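PDB 6EVG: multi-copper Oxidase CueO, which oxidises lignin model compounds and lignosulfonate, probably passing the electrons through copper centres to dioxygen as other laccases do. Local coordinates for residues 89-94 with 435-440; 130-135 with 139-144; 177-182 with 191-196; 185-190 with 492-497. All blocks are in the same frame, centred on the assembly; numbering follows the deposited sequence.

Contact 1: residues 89-94 with 435-440; sequences TLHWHG and PFHIHG. With EDO (1,2-ethanediol), chain C.
Two pairs of imidazole rings lie flat on one another, His91 on His439 and His93 on His437, each as an offset stack. The planes of His91 and His439 are only 6° apart, and His91 NE2 stands over the middle of the His439 ring. The second pair matches the first closely: His437 NE2 lies over the centre of the His93 ring, and His93 NE2 comes within 3.2 Å of His437 CE1. Nitrogens approaching across these faces have the wrong angle for hydrogen bonding.

The two stacks are joined by one nearly straight hydrogen bond (166°), 2.9 Å between His91 NE2 and His437 NE2, made at the edge of both rings. His437 carries CG anti to its backbone N (chi1 172°) and His91 is turned likewise, which extends the two rings toward each other from opposite directions.

The remaining nitrogens are engaged elsewhere. His439 ND1 donates to O1 of a 1,2-ethanediol, probably from the crystallisation liquor, at 2.8 Å. His93 ND1 pairs with His131, His437 ND1 with the Asp462 carbonyl, and His91 ND1 with Asp102. The hydrophobic residues between the histidines, Trp92 and Ile438, pack instead into the sheets, on Leu78 and on Phe488.

Such His-X-His pairs are the motifs that hold the trinuclear copper cluster in multicopper oxidases. Here the copper of the entry lies about 10 Å from the side chain of His437, and the imidazoles bond and stack among themselves, an arrangement consistent with a trinuclear site that lacks its metal in this crystal.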
# COMPACT_ATOMS: atom_id res chain seq x y z
N THR A 89 7.59 2.11 -14.21
CA THR A 89 6.79 3.26 -13.90
C THR A 89 6.77 3.43 -12.38
O THR A 89 7.17 2.49 -11.68
CB THR A 89 5.27 3.06 -14.35
OG1 THR A 89 4.72 1.88 -13.71
CG2 THR A 89 5.07 2.95 -15.82
N LEU A 90 6.27 4.56 -11.92
CA LEU A 90 5.87 4.68 -10.50
C LEU A 90 4.45 5.24 -10.46
O LEU A 90 4.17 6.28 -11.07
CB LEU A 90 6.80 5.55 -9.68
CG LEU A 90 8.21 4.99 -9.52
CD1 LEU A 90 9.13 5.98 -8.83
CD2 LEU A 90 8.24 3.68 -8.73
N HIS A 91 3.57 4.55 -9.73
CA HIS A 91 2.25 5.03 -9.36
C HIS A 91 2.34 5.68 -7.97
O HIS A 91 2.86 5.07 -7.05
CB HIS A 91 1.24 3.85 -9.35
CG HIS A 91 -0.05 4.07 -8.64
ND1 HIS A 91 -0.85 5.16 -8.81
CD2 HIS A 91 -0.71 3.24 -7.77
CE1 HIS A 91 -1.93 5.02 -8.02
NE2 HIS A 91 -1.87 3.85 -7.40
N TRP A 92 1.85 6.91 -7.89
CA TRP A 92 1.86 7.70 -6.66
C TRP A 92 0.59 7.29 -5.87
O TRP A 92 -0.46 7.92 -5.97
CB TRP A 92 1.91 9.20 -6.96
CG TRP A 92 2.92 9.62 -7.95
CD1 TRP A 92 2.65 10.26 -9.11
CD2 TRP A 92 4.35 9.49 -7.87
NE1 TRP A 92 3.80 10.50 -9.81
CE2 TRP A 92 4.87 10.03 -9.10
CE3 TRP A 92 5.25 8.97 -6.93
CZ2 TRP A 92 6.24 10.04 -9.36
CZ3 TRP A 92 6.59 8.97 -7.21
CH2 TRP A 92 7.08 9.50 -8.43
N HIS A 93 0.73 6.19 -5.14
CA HIS A 93 -0.37 5.47 -4.46
C HIS A 93 -0.76 6.22 -3.19
O HIS A 93 -0.12 6.09 -2.15
CB HIS A 93 0.12 4.05 -4.21
CG HIS A 93 -0.93 3.08 -3.77
ND1 HIS A 93 -0.86 1.75 -4.19
CD2 HIS A 93 -1.96 3.22 -2.91
CE1 HIS A 93 -1.85 1.11 -3.57
NE2 HIS A 93 -2.52 1.96 -2.80
N GLY A 94 -1.83 7.01 -3.31
CA GLY A 94 -2.30 7.89 -2.27
C GLY A 94 -2.11 9.35 -2.49
O GLY A 94 -2.70 10.19 -1.82
N PRO A 435 -7.96 -7.51 -2.13
CA PRO A 435 -7.80 -6.05 -1.83
C PRO A 435 -8.12 -5.21 -3.06
O PRO A 435 -7.45 -5.22 -4.04
CB PRO A 435 -6.34 -6.00 -1.44
CG PRO A 435 -5.67 -7.09 -2.22
CD PRO A 435 -6.71 -8.21 -2.33
N PHE A 436 -9.15 -4.40 -2.95
CA PHE A 436 -9.53 -3.43 -3.97
C PHE A 436 -8.68 -2.18 -3.87
O PHE A 436 -8.60 -1.61 -2.79
CB PHE A 436 -10.99 -3.05 -3.74
CG PHE A 436 -11.50 -1.96 -4.63
CD1 PHE A 436 -11.90 -2.25 -5.93
CD2 PHE A 436 -11.65 -0.67 -4.20
CE1 PHE A 436 -12.41 -1.23 -6.72
CE2 PHE A 436 -12.14 0.33 -4.97
CZ PHE A 436 -12.51 0.04 -6.29
N HIS A 437 -8.15 -1.68 -5.00
CA HIS A 437 -7.51 -0.37 -5.03
C HIS A 437 -8.00 0.40 -6.24
O HIS A 437 -8.11 -0.15 -7.34
CB HIS A 437 -5.95 -0.50 -5.08
CG HIS A 437 -5.21 0.80 -5.29
ND1 HIS A 437 -5.45 1.93 -4.51
CD2 HIS A 437 -4.22 1.15 -6.15
CE1 HIS A 437 -4.64 2.91 -4.94
NE2 HIS A 437 -3.88 2.46 -5.90
N ILE A 438 -8.34 1.67 -6.00
CA ILE A 438 -8.69 2.60 -7.08
C ILE A 438 -7.64 3.70 -7.14
O ILE A 438 -7.28 4.30 -6.12
CB ILE A 438 -10.12 3.12 -6.93
CG1 ILE A 438 -10.52 3.95 -8.16
CG2 ILE A 438 -10.37 3.89 -5.65
CD1 ILE A 438 -12.04 4.10 -8.33
N HIS A 439 -7.15 3.96 -8.34
CA HIS A 439 -6.26 5.09 -8.62
C HIS A 439 -7.10 6.35 -8.89
O HIS A 439 -8.10 6.26 -9.60
CB HIS A 439 -5.39 4.85 -9.84
CG HIS A 439 -4.56 3.62 -9.84
ND1 HIS A 439 -3.38 3.57 -10.54
CD2 HIS A 439 -4.68 2.43 -9.23
CE1 HIS A 439 -2.85 2.37 -10.39
NE2 HIS A 439 -3.62 1.66 -9.59
N GLY A 440 -6.63 7.49 -8.39
CA GLY A 440 -7.27 8.74 -8.81
C GLY A 440 -8.60 9.08 -8.22
O GLY A 440 -9.26 10.01 -8.66
C1 EDO C . -2.52 6.01 -13.25
O1 EDO C . -3.03 5.96 -11.91
C2 EDO C . -2.28 4.72 -13.92
O2 EDO C . -1.56 3.81 -13.06

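Contact 2: residues 130-135 with 139-144; sequences FHPHLH and ARQAHL
The amide of Gln141 is gripped at both ends, OE1 by Thr88 OG1 and NE2 by the carbonyl of Gly87, and this holds it flat beneath Leu134 and beside Pro132. Those two bonds satisfy the polar ends of a buried group, whose remaining surface can then serve for apolar packing. Leu134 makes use of it with a single branch: CD1 rests above the amide, 3.5 Å from Gln141 CD and 3.6 Å from Gln141 NE2. The two side chains meet at about a right angle, so a methyl group and not the length of the leucine does the touching. Gln141 reaches this place with CG anti to the carbonyl carbon (chi1 -72°) and an extended chain beyond.

Pro132 touches both ends of the same side chain through CB and CG: CG lies 4.0 Å from Gln141 CB, and CB 3.9 Å from Gln141 OE1. A rigid proline suits a turn out of strand 126-131, and its carbonyl takes a hydrogen bond from the preceding histidine, 2.9 Å from His131 ND1 to Pro132 O, with the donor above the carbonyl plane.

Pro132 faces the helix while His133 points away from it and stacks on His489. The His131-Pro132-His133 sequence matches one of the His-X-His motifs that line the trinuclear copper site in multicopper oxidases, backed here by helix 138-144 of the cupredoxin-like fold.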
# COMPACT_ATOMS: atom_id res chain seq x y z
N PHE A 130 4.71 4.50 -3.20
CA PHE A 130 4.82 4.45 -4.65
C PHE A 130 5.55 3.21 -5.07
O PHE A 130 6.40 2.68 -4.33
CB PHE A 130 5.47 5.75 -5.23
CG PHE A 130 6.73 6.18 -4.60
CD1 PHE A 130 7.97 5.79 -5.09
CD2 PHE A 130 6.74 7.08 -3.53
CE1 PHE A 130 9.15 6.27 -4.52
CE2 PHE A 130 7.93 7.53 -2.94
CZ PHE A 130 9.11 7.13 -3.45
N HIS A 131 5.23 2.73 -6.27
CA HIS A 131 5.69 1.41 -6.72
C HIS A 131 5.31 1.28 -8.19
O HIS A 131 4.49 2.04 -8.69
CB HIS A 131 5.02 0.32 -5.87
CG HIS A 131 3.52 0.39 -5.93
ND1 HIS A 131 2.79 -0.13 -6.98
CD2 HIS A 131 2.64 1.00 -5.13
CE1 HIS A 131 1.51 0.13 -6.75
NE2 HIS A 131 1.38 0.78 -5.61
N PRO A 132 5.85 0.28 -8.87
CA PRO A 132 5.52 0.13 -10.32
C PRO A 132 4.08 -0.26 -10.50
O PRO A 132 3.44 -0.90 -9.66
CB PRO A 132 6.43 -1.01 -10.78
CG PRO A 132 7.58 -0.98 -9.79
CD PRO A 132 6.91 -0.65 -8.50
N HIS A 133 3.54 0.11 -11.65
CA HIS A 133 2.19 -0.27 -12.04
C HIS A 133 2.25 -0.49 -13.55
O HIS A 133 2.36 0.46 -14.34
CB HIS A 133 1.13 0.76 -11.65
CG HIS A 133 -0.25 0.25 -11.91
ND1 HIS A 133 -0.80 -0.78 -11.17
CD2 HIS A 133 -1.15 0.56 -12.87
CE1 HIS A 133 -1.99 -1.06 -11.67
NE2 HIS A 133 -2.22 -0.27 -12.72
N LEU A 134 2.21 -1.76 -13.94
CA LEU A 134 2.49 -2.17 -15.29
C LEU A 134 1.40 -3.13 -15.79
O LEU A 134 0.59 -3.65 -15.02
CB LEU A 134 3.87 -2.84 -15.34
CG LEU A 134 5.03 -1.92 -14.95
CD1 LEU A 134 6.28 -2.74 -14.71
CD2 LEU A 134 5.27 -0.87 -16.01
N HIS A 135 1.42 -3.43 -17.07
CA HIS A 135 0.56 -4.43 -17.72
C HIS A 135 1.29 -5.76 -17.74
O HIS A 135 2.25 -5.95 -18.48
CB HIS A 135 0.24 -3.94 -19.12
CG HIS A 135 -0.58 -4.92 -19.89
ND1 HIS A 135 -0.58 -4.94 -21.27
CD2 HIS A 135 -1.43 -5.88 -19.49
CE1 HIS A 135 -1.36 -5.92 -21.68
NE2 HIS A 135 -1.92 -6.49 -20.63
N ALA A 139 3.88 -7.64 -10.72
CA ALA A 139 4.25 -8.53 -9.62
C ALA A 139 5.74 -8.75 -9.52
O ALA A 139 6.29 -8.76 -8.40
CB ALA A 139 3.54 -9.86 -9.74
N ARG A 140 6.38 -8.95 -10.65
CA ARG A 140 7.80 -9.19 -10.65
C ARG A 140 8.58 -7.97 -10.20
O ARG A 140 9.51 -8.05 -9.38
CB ARG A 140 8.26 -9.63 -12.04
CG ARG A 140 9.73 -9.89 -12.15
CD ARG A 140 10.11 -10.48 -13.52
NE ARG A 140 9.63 -9.65 -14.62
CZ ARG A 140 10.18 -8.46 -14.97
NH1 ARG A 140 11.32 -8.04 -14.44
NH2 ARG A 140 9.62 -7.74 -15.88
N GLN A 141 8.27 -6.81 -10.79
CA GLN A 141 9.05 -5.60 -10.42
C GLN A 141 8.81 -5.21 -8.97
O GLN A 141 9.75 -4.76 -8.29
CB GLN A 141 8.71 -4.48 -11.38
CG GLN A 141 9.28 -4.68 -12.78
CD GLN A 141 9.47 -3.40 -13.55
OE1 GLN A 141 9.32 -2.29 -13.01
NE2 GLN A 141 9.79 -3.51 -14.84
N ALA A 142 7.58 -5.34 -8.51
CA ALA A 142 7.31 -5.07 -7.07
C ALA A 142 8.07 -6.07 -6.18
O ALA A 142 8.75 -5.66 -5.23
CB ALA A 142 5.83 -5.14 -6.79
N HIS A 143 8.00 -7.35 -6.50
CA HIS A 143 8.63 -8.34 -5.62
C HIS A 143 10.13 -8.17 -5.58
O HIS A 143 10.80 -8.38 -4.54
CB HIS A 143 8.25 -9.77 -6.02
CG HIS A 143 8.55 -10.73 -4.92
ND1 HIS A 143 7.75 -10.82 -3.80
CD2 HIS A 143 9.59 -11.58 -4.69
CE1 HIS A 143 8.33 -11.67 -2.96
NE2 HIS A 143 9.46 -12.14 -3.43
N LEU A 144 10.75 -7.81 -6.72
CA LEU A 144 12.18 -7.53 -6.72
C LEU A 144 12.55 -6.54 -5.65
O LEU A 144 13.67 -6.61 -5.13
CB LEU A 144 12.62 -7.08 -8.11
CG LEU A 144 12.82 -8.19 -9.16
CD1 LEU A 144 12.88 -7.59 -10.56
CD2 LEU A 144 14.05 -8.99 -8.86

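Contact 3: residues 177-182 with 191-196; sequences DRRVIE and IMDLMH
Arg179 and Asp193 form a salt bridge in which the guanidinium meets the carboxylate end-on, one nitrogen to each oxygen. Arg179 NH1 lies 2.9 Å from Asp193 OD2, on its syn side, and Arg179 NH2 lies 2.9 Å from Asp193 OD1, which it meets from above the carboxylate plane. The second bond is almost perfectly straight (177°), yet the two flat groups are turned 42° against each other, so the pairing is twisted. The long arginine suits the span between the backbones: with CG anti to the backbone N (chi1 -177°) it reaches out from a loop that is otherwise well apart from the helix.

Further hydrogen bonds hold both partners. Arg179 NH2 also bonds the carbonyl of Arg199, and Asp193 OD2 accepts the backbone N of Asp190, the N-cap residue, as the third helical residue does in a capping box. Next door, Arg178 braces the turn side-on, with NE and NH2 each 3.0 Å from Val180 O.

The bridge links the loop just after strand 170-178 to the first turn of helix 191-196. Strand 202-205 lies beside that strand, bonded through Asn202 to Arg178, while Met195 packs the helix on helix 341-348.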
# COMPACT_ATOMS: atom_id res chain seq x y z
N ASP A 177 6.80 -10.47 2.42
CA ASP A 177 7.21 -11.85 2.52
C ASP A 177 8.07 -12.28 1.35
O ASP A 177 8.10 -11.61 0.31
CB ASP A 177 6.03 -12.81 2.74
CG ASP A 177 5.01 -12.94 1.63
OD1 ASP A 177 4.98 -12.06 0.75
OD2 ASP A 177 4.21 -13.94 1.65
N ARG A 178 8.82 -13.34 1.53
CA ARG A 178 9.78 -13.81 0.56
C ARG A 178 9.76 -15.35 0.50
O ARG A 178 9.85 -16.03 1.52
CB ARG A 178 11.21 -13.44 0.98
CG ARG A 178 11.50 -11.96 1.03
CD ARG A 178 11.46 -11.30 -0.35
NE ARG A 178 12.44 -11.88 -1.22
CZ ARG A 178 12.85 -11.29 -2.35
NH1 ARG A 178 12.31 -10.18 -2.75
NH2 ARG A 178 13.85 -11.85 -3.05
N ARG A 179 9.70 -15.88 -0.73
CA ARG A 179 10.00 -17.28 -0.98
C ARG A 179 11.52 -17.51 -1.03
O ARG A 179 11.97 -18.60 -0.66
CB ARG A 179 9.31 -17.75 -2.26
CG ARG A 179 9.46 -19.20 -2.60
CD ARG A 179 8.57 -19.71 -3.69
NE ARG A 179 7.17 -19.51 -3.32
CZ ARG A 179 6.11 -19.62 -4.14
NH1 ARG A 179 6.30 -19.98 -5.39
NH2 ARG A 179 4.90 -19.38 -3.70
N VAL A 180 12.25 -16.53 -1.55
CA VAL A 180 13.67 -16.67 -1.82
C VAL A 180 14.43 -15.51 -1.18
O VAL A 180 14.12 -14.34 -1.44
CB VAL A 180 13.92 -16.70 -3.32
CG1 VAL A 180 15.42 -16.79 -3.62
CG2 VAL A 180 13.15 -17.86 -3.98
N ILE A 181 15.43 -15.85 -0.36
CA ILE A 181 16.33 -14.86 0.21
C ILE A 181 17.78 -15.04 -0.23
O ILE A 181 18.65 -14.23 0.14
CB ILE A 181 16.17 -14.75 1.75
CG1 ILE A 181 16.41 -16.09 2.43
CG2 ILE A 181 14.79 -14.23 2.11
CD1 ILE A 181 17.73 -16.71 2.39
N GLU A 182 18.10 -16.07 -1.02
CA GLU A 182 19.45 -16.30 -1.56
C GLU A 182 19.31 -16.74 -2.98
O GLU A 182 18.58 -17.72 -3.28
CB GLU A 182 20.18 -17.35 -0.72
CG GLU A 182 21.54 -17.74 -1.30
CD GLU A 182 22.64 -16.74 -1.27
OE1 GLU A 182 23.07 -16.49 -0.15
OE2 GLU A 182 23.21 -16.43 -2.43
N ILE A 191 1.37 -21.99 -11.42
CA ILE A 191 -0.04 -21.74 -11.73
C ILE A 191 -0.86 -21.52 -10.46
O ILE A 191 -1.80 -20.68 -10.46
CB ILE A 191 -0.65 -22.83 -12.62
CG1 ILE A 191 -2.04 -22.34 -13.22
CG2 ILE A 191 -0.66 -24.21 -12.00
CD1 ILE A 191 -2.49 -22.95 -14.53
N MET A 192 -0.53 -22.22 -9.39
CA MET A 192 -1.21 -21.97 -8.12
C MET A 192 -0.94 -20.58 -7.58
O MET A 192 -1.83 -19.97 -7.00
CB MET A 192 -0.84 -23.06 -7.09
CG MET A 192 -1.58 -24.37 -7.37
SD MET A 192 -3.37 -24.32 -7.11
CE MET A 192 -3.55 -24.49 -5.34
N ASP A 193 0.28 -20.08 -7.76
CA ASP A 193 0.61 -18.68 -7.36
C ASP A 193 -0.18 -17.69 -8.17
O ASP A 193 -0.65 -16.67 -7.64
CB ASP A 193 2.09 -18.39 -7.53
CG ASP A 193 2.97 -19.26 -6.67
OD1 ASP A 193 2.62 -19.54 -5.48
OD2 ASP A 193 4.08 -19.63 -7.15
N LEU A 194 -0.35 -17.96 -9.46
CA LEU A 194 -1.13 -17.00 -10.28
C LEU A 194 -2.59 -17.03 -9.84
O LEU A 194 -3.27 -16.00 -9.81
CB LEU A 194 -1.01 -17.30 -11.77
CG LEU A 194 0.34 -17.11 -12.36
CD1 LEU A 194 0.34 -17.45 -13.87
CD2 LEU A 194 0.92 -15.69 -12.11
N MET A 195 -3.12 -18.24 -9.51
CA MET A 195 -4.53 -18.35 -9.12
C MET A 195 -4.78 -17.80 -7.73
O MET A 195 -5.82 -17.14 -7.50
CB MET A 195 -5.01 -19.76 -9.21
CG MET A 195 -5.11 -20.26 -10.65
SD MET A 195 -5.69 -21.91 -10.90
CE MET A 195 -7.37 -21.66 -10.39
N HIS A 196 -3.88 -17.99 -6.79
CA HIS A 196 -4.14 -17.71 -5.36
C HIS A 196 -3.34 -16.55 -4.79
O HIS A 196 -3.60 -16.16 -3.67
CB HIS A 196 -3.97 -18.98 -4.50
CG HIS A 196 -4.93 -20.07 -4.91
ND1 HIS A 196 -6.29 -19.99 -4.70
CD2 HIS A 196 -4.74 -21.18 -5.63
CE1 HIS A 196 -6.89 -21.06 -5.20
NE2 HIS A 196 -5.96 -21.82 -5.76

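Contact 4: residues 185-190 with 492-497; sequences KVYEPD and VLEHED. With CU (copper (II) ion), chain B.
Tyr187 swings its ring toward helix 493-497 with CG anti to the backbone N (chi1 -179°), and Glu494 folds back at chi2 (67°) to bring its carboxylate to the phenol. There Tyr187 OH donates to Glu494 OE2 at 2.6 Å, meeting the anti lone pair of that oxygen, which lies near the plane of the ring. Tyrosine suits the place because its rigid ring carries a hydroxyl from the loop as far as the helix.

The buried carboxylate has other partners: OE2 also accepts from Asn229 ND2, and OE1 from the backbone N of Phe198. These donors would favour its charged form. A water joins the next turn, donating to Tyr187 OH at 2.9 Å and to Asp497 OD2 at 2.9 Å. Pro189 CD packs over one face of the tyrosine, 3.5 Å above its plane.

His495 follows Glu494 directly and turns to the copper, which its ND1 binds at 2.0 Å. Its NE2 bonds the carbonyl of Met195, fixing the ring's rotation, and Val492 CG1 lies over one face. With His434 and Cys490 as the other ligands, this is the type 1 copper site typical of laccases and their relatives, with His495 supplied by the short helix after the cysteine and the other two ligands by strands.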
# COMPACT_ATOMS: atom_id res chain seq x y z
N LYS A 185 16.97 -16.43 -8.67
CA LYS A 185 15.59 -16.79 -9.12
C LYS A 185 14.67 -16.49 -7.98
O LYS A 185 14.43 -17.36 -7.13
CB LYS A 185 15.54 -18.25 -9.57
CG LYS A 185 16.40 -18.54 -10.76
CD LYS A 185 16.21 -20.00 -11.14
CE LYS A 185 16.89 -20.37 -12.42
NZ LYS A 185 16.62 -21.84 -12.60
N VAL A 186 14.23 -15.24 -7.87
CA VAL A 186 13.52 -14.78 -6.68
C VAL A 186 11.99 -14.76 -6.85
O VAL A 186 11.27 -14.90 -5.86
CB VAL A 186 14.02 -13.42 -6.19
CG1 VAL A 186 15.47 -13.50 -5.78
CG2 VAL A 186 13.81 -12.31 -7.21
N TYR A 187 11.50 -14.57 -8.08
CA TYR A 187 10.06 -14.49 -8.35
C TYR A 187 9.72 -15.39 -9.51
O TYR A 187 9.91 -15.04 -10.65
CB TYR A 187 9.60 -13.05 -8.63
CG TYR A 187 8.10 -12.94 -8.90
CD1 TYR A 187 7.17 -13.14 -7.90
CD2 TYR A 187 7.61 -12.74 -10.18
CE1 TYR A 187 5.81 -13.13 -8.15
CE2 TYR A 187 6.28 -12.72 -10.46
CZ TYR A 187 5.36 -12.93 -9.45
OH TYR A 187 4.01 -12.98 -9.76
N GLU A 188 9.31 -16.62 -9.17
CA GLU A 188 9.06 -17.66 -10.15
C GLU A 188 7.69 -18.27 -9.88
O GLU A 188 7.56 -19.43 -9.37
CB GLU A 188 10.16 -18.74 -10.07
CG GLU A 188 11.54 -18.18 -10.28
CD GLU A 188 11.80 -17.72 -11.69
OE1 GLU A 188 11.26 -18.33 -12.61
OE2 GLU A 188 12.61 -16.74 -11.86
N PRO A 189 6.61 -17.54 -10.16
CA PRO A 189 5.29 -18.04 -9.78
C PRO A 189 4.87 -19.23 -10.65
O PRO A 189 5.12 -19.26 -11.82
CB PRO A 189 4.38 -16.85 -10.07
CG PRO A 189 5.10 -16.09 -11.16
CD PRO A 189 6.53 -16.22 -10.77
N ASP A 190 4.20 -20.17 -10.01
CA ASP A 190 3.58 -21.28 -10.71
C ASP A 190 2.09 -21.02 -10.82
O ASP A 190 1.58 -19.96 -10.48
CB ASP A 190 3.94 -22.58 -10.04
CG ASP A 190 3.39 -22.76 -8.66
OD1 ASP A 190 2.36 -22.13 -8.28
OD2 ASP A 190 3.99 -23.62 -7.93
N VAL A 492 -3.71 -8.01 -5.19
CA VAL A 492 -2.92 -9.22 -5.30
C VAL A 492 -2.26 -9.14 -6.67
O VAL A 492 -2.94 -9.15 -7.68
CB VAL A 492 -3.78 -10.50 -5.13
CG1 VAL A 492 -3.01 -11.73 -5.50
CG2 VAL A 492 -4.26 -10.59 -3.71
N LEU A 493 -0.95 -8.97 -6.68
CA LEU A 493 -0.31 -8.54 -7.92
C LEU A 493 -0.42 -9.59 -9.01
O LEU A 493 -0.50 -9.24 -10.22
CB LEU A 493 1.14 -8.15 -7.65
CG LEU A 493 1.31 -7.03 -6.63
CD1 LEU A 493 2.79 -6.67 -6.53
CD2 LEU A 493 0.49 -5.81 -7.00
N GLU A 494 -0.42 -10.87 -8.66
CA GLU A 494 -0.66 -11.92 -9.64
C GLU A 494 -2.02 -11.77 -10.32
O GLU A 494 -2.16 -11.96 -11.54
CB GLU A 494 -0.55 -13.29 -8.98
CG GLU A 494 0.86 -13.66 -8.59
CD GLU A 494 1.47 -12.81 -7.49
OE1 GLU A 494 0.77 -12.57 -6.47
OE2 GLU A 494 2.66 -12.43 -7.63
N HIS A 495 -3.04 -11.40 -9.54
CA HIS A 495 -4.42 -11.28 -10.06
C HIS A 495 -4.46 -10.09 -11.02
O HIS A 495 -5.06 -10.19 -12.10
CB HIS A 495 -5.42 -11.10 -8.94
CG HIS A 495 -5.59 -12.32 -8.11
ND1 HIS A 495 -6.40 -12.25 -6.99
CD2 HIS A 495 -5.11 -13.58 -8.24
CE1 HIS A 495 -6.42 -13.49 -6.50
NE2 HIS A 495 -5.63 -14.30 -7.21
N GLU A 496 -3.89 -8.95 -10.62
CA GLU A 496 -3.84 -7.80 -11.51
C GLU A 496 -3.12 -8.18 -12.85
O GLU A 496 -3.58 -7.83 -13.92
CB GLU A 496 -3.04 -6.72 -10.76
CG GLU A 496 -2.84 -5.44 -11.46
CD GLU A 496 -1.80 -4.60 -10.72
OE1 GLU A 496 -1.83 -4.46 -9.52
OE2 GLU A 496 -0.99 -4.20 -11.39
N ASP A 497 -1.99 -8.90 -12.74
CA ASP A 497 -1.19 -9.24 -13.92
C ASP A 497 -1.94 -10.19 -14.87
O ASP A 497 -1.69 -10.13 -16.07
CB ASP A 497 0.15 -9.86 -13.55
CG ASP A 497 1.23 -8.88 -13.08
OD1 ASP A 497 1.10 -7.66 -13.37
OD2 ASP A 497 2.23 -9.37 -12.54
CU CU B . -7.45 -10.71 -6.27
O HOH W 1 2.59 -12.21 -12.18

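In the fold
Of the contact segments, that on strand 91-93 comes first along the chain and meets 435-440 only after 341 residues, so contact 1 closes a long loop that joins the first and last multicopper oxidase regions. Contact 2 is nested inside it, a short turn from strand 126-131 to helix 138-144; its strand neighbours 91-93 in one sheet. Contact 3, also nested, closes the small loop from strand 170-178 to helix 191-196. Contact 4 starts within that loop and ends at 492-497, so it crosses both contact 3 and contact 1. Helix 493-497 gathers them: Asp497 bonds Ala139 of contact 2, Glu494 packs on Asp193 of contact 3, and Val492 touches Pro435 of contact 1.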